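Local coordinates for secreted in xylem 3 (Fusarium oxysporum, PDB 5OD4), which is an effector of a fungal plant pathogen, also called Avr2, that probably suppresses host immunity and may itself be recognised by the plant, at residues E39-G42 with N43-L46. Numbering follows the deposited sequence.
Sequences ERAG and NSGL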
loop_
_atom_site.group_PDB
_atom_site.type_symbol
_atom_site.label_atom_id
_atom_site.label_comp_id
_atom_site.label_asym_id
_atom_site.label_seq_id
_atom_site.Cartn_x
_atom_site.Cartn_y
_atom_site.Cartn_z
ATOM N N GLU A 39 0.061 -10.581 -5.366
ATOM C CA GLU A 39 -0.778 -11.443 -4.544
ATOM C C GLU A 39 -2.159 -10.856 -4.483
ATOM O O GLU A 39 -2.336 -9.649 -4.573
ATOM C CB GLU A 39 -0.185 -11.591 -3.151
ATOM C CG GLU A 39 1.163 -12.269 -3.197
ATOM C CD GLU A 39 1.638 -12.867 -1.920
ATOM O OE1 GLU A 39 1.016 -12.614 -0.862
ATOM O OE2 GLU A 39 2.686 -13.587 -1.991
ATOM N N ARG A 40 -3.178 -11.674 -4.270
ATOM C CA ARG A 40 -4.569 -11.126 -4.172
ATOM C C ARG A 40 -4.638 -10.307 -2.918
ATOM O O ARG A 40 -4.143 -10.679 -1.849
ATOM C CB ARG A 40 -5.685 -12.217 -4.151
ATOM C CG ARG A 40 -7.137 -11.778 -4.081
ATOM C CD ARG A 40 -8.062 -12.993 -3.903
ATOM N NE ARG A 40 -7.464 -14.096 -3.138
ATOM C CZ ARG A 40 -7.834 -14.486 -1.917
ATOM N NH1 ARG A 40 -8.806 -13.859 -1.253
ATOM N NH2 ARG A 40 -7.211 -15.508 -1.335
ATOM N N ALA A 41 -5.268 -9.157 -3.091
ATOM C CA ALA A 41 -5.481 -8.238 -1.994
ATOM C C ALA A 41 -6.767 -8.632 -1.343
ATOM O O ALA A 41 -7.784 -7.949 -1.518
ATOM C CB ALA A 41 -5.450 -6.801 -2.488
ATOM N N GLY A 42 -6.774 -9.746 -0.579
ATOM C CA GLY A 42 -7.943 -10.206 0.145
ATOM C C GLY A 42 -9.152 -10.273 -0.755
ATOM O O GLY A 42 -9.124 -10.803 -1.899
ATOM N N ASN A 43 -10.256 -9.770 -0.225
ATOM C CA ASN A 43 -11.513 -9.799 -0.918
ATOM C C ASN A 43 -11.820 -8.602 -1.773
ATOM O O ASN A 43 -12.934 -8.368 -2.189
ATOM C CB ASN A 43 -12.579 -10.043 0.138
ATOM C CG ASN A 43 -12.410 -11.401 0.812
ATOM O OD1 ASN A 43 -12.165 -12.401 0.132
ATOM N ND2 ASN A 43 -12.516 -11.438 2.139
ATOM N N SER A 44 -10.809 -7.832 -2.142
ATOM C CA SER A 44 -11.049 -6.616 -2.911
ATOM C C SER A 44 -11.235 -6.768 -4.403
ATOM O O SER A 44 -11.640 -5.818 -5.046
ATOM C CB SER A 44 -9.840 -5.660 -2.733
ATOM O OG SER A 44 -8.701 -6.147 -3.440
ATOM N N GLY A 45 -10.934 -7.921 -4.977
ATOM C CA GLY A 45 -10.938 -8.071 -6.455
ATOM C C GLY A 45 -9.738 -7.480 -7.190
ATOM O O GLY A 45 -9.661 -7.514 -8.435
ATOM N N LEU A 46 -8.761 -7.019 -6.416
ATOM C CA LEU A 46 -7.511 -6.473 -6.931
ATOM C C LEU A 46 -6.364 -7.314 -6.419
ATOM O O LEU A 46 -6.491 -8.074 -5.459
ATOM C CB LEU A 46 -7.331 -5.012 -6.495
ATOM C CG LEU A 46 -8.456 -4.079 -6.892
ATOM C CD1 LEU A 46 -8.194 -2.712 -6.270
ATOM C CD2 LEU A 46 -8.622 -3.989 -8.397
HETATM O O HOH W 1 -10.318 -10.579 -4.275
#
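Ser-44, in the conformer described here (one of two), turns its hydroxyl back onto Ala-41: OG gives its hydrogen to Ala-41 O at 2.8 Å. A chi1 of 72° holds OG between the serine's own N and C, from where it can also accept the N-H of Leu-46 at 3.1 Å (N to OG). Ala-41 O takes a bond from Ser-44 N at 3.1 Å whatever the rotamer, so in this conformer two donors of one residue grip the carbonyl, each tilted modestly from its plane. Beside them the Ala-41 methyl faces two oxygens on one side, its CB 3.5 Å from Ser-44 OG and 3.4 Å from Leu-46 O. The hairpin closes through the backbone, Ala-41 N to Leu-46 O at 2.9 Å and nearly straight.

On the exposed side, Arg-40 also has two conformers; in this one it bends at chi3, and NH1 tentatively makes a weak bond to Gly-42 O. Asn-43 OD1 then lies near the guanidinium edge, a loose 3.9 Å from NH1, the planes 37° apart. Gly-42 O also receives a water, which accepts from Gly-45 N and bridges the turn. Ala-41 and Leu-46 both pack on Ile-125 of strand 119-127, in the other sheet. With an inverse gamma turn at Ala-41 and, in this conformer, an ST turn at Ser-44, this is a beta-hairpin connection, joining edge strand 39-40 to antiparallel strand 47-53 in the beta-sandwich.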